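Local atomic coordinates of hypothetical protein PH1789 (Pyrococcus horikoshii, PDB entry 1WR2), a protein that is of unknown function but belongs to the ATP-grasp superfamily. Residues K40-L45 and L49-E54. Residues are numbered along the deposited sequence; the frame is centred on the assembly and turned at random.
Sequences KLAKTL and LEYAKE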
ATOM      1  N   LYS A  40     -13.180   1.767  -3.864  1.00 37.38           N
ATOM      2  CA  LYS A  40     -13.702   2.265  -5.125  1.00 38.02           C
ATOM      3  C   LYS A  40     -13.130   3.625  -5.489  1.00 35.04           C
ATOM      4  O   LYS A  40     -12.899   4.464  -4.621  1.00 36.99           O
ATOM      5  CB  LYS A  40     -15.229   2.357  -5.077  1.00 39.55           C
ATOM      6  CG  LYS A  40     -15.970   1.036  -5.237  1.00 45.69           C
ATOM      7  CD  LYS A  40     -15.968   0.219  -3.966  1.00 48.04           C
ATOM      8  CE  LYS A  40     -17.080  -0.820  -3.999  1.00 47.98           C
ATOM      9  NZ  LYS A  40     -17.000  -1.684  -5.207  1.00 50.03           N
ATOM     10  N   LEU A  41     -12.910   3.837  -6.778  1.00 34.03           N
ATOM     11  CA  LEU A  41     -12.366   5.102  -7.263  1.00 35.35           C
ATOM     12  C   LEU A  41     -13.490   5.995  -7.770  1.00 35.69           C
ATOM     13  O   LEU A  41     -14.042   5.770  -8.847  1.00 37.60           O
ATOM     14  CB  LEU A  41     -11.359   4.857  -8.394  1.00 32.59           C
ATOM     15  CG  LEU A  41     -10.730   6.122  -8.993  1.00 33.15           C
ATOM     16  CD1 LEU A  41     -10.003   6.881  -7.920  1.00 31.83           C
ATOM     17  CD2 LEU A  41      -9.782   5.754 -10.116  1.00 32.55           C
ATOM     18  N   ALA A  42     -13.832   7.009  -6.988  1.00 35.82           N
ATOM     19  CA  ALA A  42     -14.891   7.936  -7.369  1.00 34.19           C
ATOM     20  C   ALA A  42     -14.342   9.048  -8.265  1.00 34.10           C
ATOM     21  O   ALA A  42     -13.294   9.615  -7.986  1.00 32.60           O
ATOM     22  CB  ALA A  42     -15.525   8.536  -6.110  1.00 32.91           C
ATOM     23  N   LYS A  43     -15.047   9.352  -9.349  1.00 35.65           N
ATOM     24  CA  LYS A  43     -14.616  10.413 -10.251  1.00 36.72           C
ATOM     25  C   LYS A  43     -15.386  11.693  -9.932  1.00 36.86           C
ATOM     26  O   LYS A  43     -14.996  12.777 -10.354  1.00 36.48           O
ATOM     27  CB  LYS A  43     -14.860  10.017 -11.712  1.00 39.92           C
ATOM     28  CG  LYS A  43     -14.063   8.797 -12.175  1.00 42.90           C
ATOM     29  CD  LYS A  43     -12.567   9.034 -12.043  1.00 46.05           C
ATOM     30  CE  LYS A  43     -11.750   7.806 -12.459  1.00 50.62           C
ATOM     31  NZ  LYS A  43     -11.877   7.491 -13.912  1.00 50.35           N
ATOM     32  N   THR A  44     -16.487  11.559  -9.195  1.00 36.86           N
ATOM     33  CA  THR A  44     -17.312  12.711  -8.808  1.00 36.67           C
ATOM     34  C   THR A  44     -17.782  12.530  -7.374  1.00 37.89           C
ATOM     35  O   THR A  44     -17.686  11.431  -6.814  1.00 37.05           O
ATOM     36  CB  THR A  44     -18.581  12.855  -9.685  1.00 36.79           C
ATOM     37  OG1 THR A  44     -19.447  11.737  -9.460  1.00 36.34           O
ATOM     38  CG2 THR A  44     -18.217  12.923 -11.169  1.00 37.82           C
ATOM     39  N   LEU A  45     -18.294  13.605  -6.779  1.00 36.91           N
ATOM     40  CA  LEU A  45     -18.790  13.538  -5.412  1.00 39.22           C
ATOM     41  C   LEU A  45     -20.012  12.622  -5.356  1.00 39.99           C
ATOM     42  O   LEU A  45     -20.190  11.874  -4.393  1.00 40.29           O
ATOM     43  CB  LEU A  45     -19.140  14.942  -4.904  1.00 40.30           C
ATOM     44  CG  LEU A  45     -19.855  15.060  -3.554  1.00 41.60           C
ATOM     45  CD1 LEU A  45     -19.079  14.356  -2.462  1.00 37.52           C
ATOM     46  CD2 LEU A  45     -20.019  16.540  -3.227  1.00 41.14           C
ATOM     47  N   LEU A  49     -20.445   9.330  -2.956  1.00 40.06           N
ATOM     48  CA  LEU A  49     -21.567   9.134  -2.051  1.00 41.05           C
ATOM     49  C   LEU A  49     -22.166   7.739  -2.237  1.00 43.69           C
ATOM     50  O   LEU A  49     -22.532   7.081  -1.260  1.00 40.99           O
ATOM     51  CB  LEU A  49     -22.625  10.217  -2.288  1.00 40.41           C
ATOM     52  CG  LEU A  49     -22.184  11.634  -1.914  1.00 39.13           C
ATOM     53  CD1 LEU A  49     -23.277  12.622  -2.275  1.00 39.32           C
ATOM     54  CD2 LEU A  49     -21.868  11.699  -0.413  1.00 39.38           C
ATOM     55  N   GLU A  50     -22.250   7.292  -3.490  1.00 46.25           N
ATOM     56  CA  GLU A  50     -22.783   5.968  -3.811  1.00 50.25           C
ATOM     57  C   GLU A  50     -21.887   4.872  -3.243  1.00 50.39           C
ATOM     58  O   GLU A  50     -22.360   3.974  -2.544  1.00 48.70           O
ATOM     59  CB  GLU A  50     -22.869   5.773  -5.326  1.00 54.36           C
ATOM     60  CG  GLU A  50     -23.847   6.676  -6.049  1.00 62.32           C
ATOM     61  CD  GLU A  50     -23.930   6.350  -7.537  1.00 66.22           C
ATOM     62  OE1 GLU A  50     -22.918   6.535  -8.252  1.00 66.91           O
ATOM     63  OE2 GLU A  50     -25.007   5.899  -7.986  1.00 67.88           O
ATOM     64  N   TYR A  51     -20.595   4.947  -3.565  1.00 50.60           N
ATOM     65  CA  TYR A  51     -19.618   3.964  -3.096  1.00 51.55           C
ATOM     66  C   TYR A  51     -19.559   3.910  -1.573  1.00 52.07           C
ATOM     67  O   TYR A  51     -19.370   2.842  -0.993  1.00 51.31           O
ATOM     68  CB  TYR A  51     -18.217   4.283  -3.632  1.00 53.22           C
ATOM     69  CG  TYR A  51     -18.057   4.146  -5.133  1.00 55.00           C
ATOM     70  CD1 TYR A  51     -18.576   3.045  -5.813  1.00 57.03           C
ATOM     71  CD2 TYR A  51     -17.335   5.090  -5.865  1.00 55.05           C
ATOM     72  CE1 TYR A  51     -18.375   2.885  -7.188  1.00 58.90           C
ATOM     73  CE2 TYR A  51     -17.127   4.940  -7.238  1.00 56.89           C
ATOM     74  CZ  TYR A  51     -17.649   3.835  -7.892  1.00 58.81           C
ATOM     75  OH  TYR A  51     -17.433   3.669  -9.243  1.00 59.88           O
ATOM     76  N   ALA A  52     -19.713   5.064  -0.929  1.00 52.50           N
ATOM     77  CA  ALA A  52     -19.682   5.125   0.528  1.00 53.17           C
ATOM     78  C   ALA A  52     -20.819   4.277   1.078  1.00 53.92           C
ATOM     79  O   ALA A  52     -20.615   3.449   1.969  1.00 52.21           O
ATOM     80  CB  ALA A  52     -19.827   6.560   0.999  1.00 51.53           C
ATOM     81  N   LYS A  53     -22.019   4.492   0.547  1.00 55.71           N
ATOM     82  CA  LYS A  53     -23.183   3.725   0.985  1.00 59.19           C
ATOM     83  C   LYS A  53     -22.948   2.253   0.687  1.00 59.04           C
ATOM     84  O   LYS A  53     -23.339   1.373   1.455  1.00 58.03           O
ATOM     85  CB  LYS A  53     -24.447   4.187   0.259  1.00 60.31           C
ATOM     86  CG  LYS A  53     -25.008   5.506   0.750  1.00 63.21           C
ATOM     87  CD  LYS A  53     -26.399   5.740   0.181  1.00 65.56           C
ATOM     88  CE  LYS A  53     -27.061   6.949   0.816  1.00 65.96           C
ATOM     89  NZ  LYS A  53     -28.434   7.155   0.295  1.00 66.77           N
ATOM     90  N   GLU A  54     -22.294   1.999  -0.439  1.00 59.91           N
ATOM     91  CA  GLU A  54     -22.001   0.642  -0.870  1.00 60.01           C
ATOM     92  C   GLU A  54     -21.125  -0.112   0.127  1.00 58.37           C
ATOM     93  O   GLU A  54     -21.520  -1.163   0.625  1.00 58.50           O
ATOM     94  CB  GLU A  54     -21.328   0.675  -2.243  1.00 62.62           C
ATOM     95  CG  GLU A  54     -21.979  -0.233  -3.274  1.00 65.93           C
ATOM     96  CD  GLU A  54     -21.409  -0.038  -4.669  1.00 68.40           C
ATOM     97  OE1 GLU A  54     -21.546   1.076  -5.220  1.00 68.95           O
ATOM     98  OE2 GLU A  54     -20.824  -0.998  -5.214  1.00 70.06           O
TER
HETATM   99  O   HOH W   1     -18.899  -1.028  -7.470  1.00 62.19           O
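One face of the Tyr-51 ring is covered by the aliphatic part of Lys-40, whose CB sits 3.4 Å from the ring centroid, only 15° off the ring normal, in a CH-pi contact. Lys-40 CG follows over the same face toward one side of the ring, 3.3 Å from Tyr-51 CD1. At the ring edge, in its plane, comes the backbone of Ala-42, with CA 3.7 Å from Tyr-51 CE2, while the methyl of Ala-42 packs against CD2. With CG beside its backbone N (chi1 -78°) and bends at chi2 and chi4, the Lys-40 chain leaves the ring over its CD1 edge and carries its ammonium group on to Glu-54. That salt bridge is long, 3.9 Å from Lys-40 NZ to Glu-54 OE2, but a water closes the gap, accepting from the lysine and donating to the carboxylate. Glu-38 gives NZ a second carboxylate partner.

At the other end, the helical bond from Leu-49 N to Leu-45 O (2.9 Å) ties the first turn, and Leu-45 CD1 lies against Leu-49 CG; both leucines also meet Leu-87 of helix 84-101. Thr-44 is the N-cap, its OG1 bonded to Glu-47 N. Strand 40-42, paired with strand 109-114 at the border of a four-stranded antiparallel sheet, and segment 49-54 run nearly antiparallel, 157° between their axes: a beta-alpha unit packing helix 45-55 beside an outermost strand within this ATP-grasp family protein.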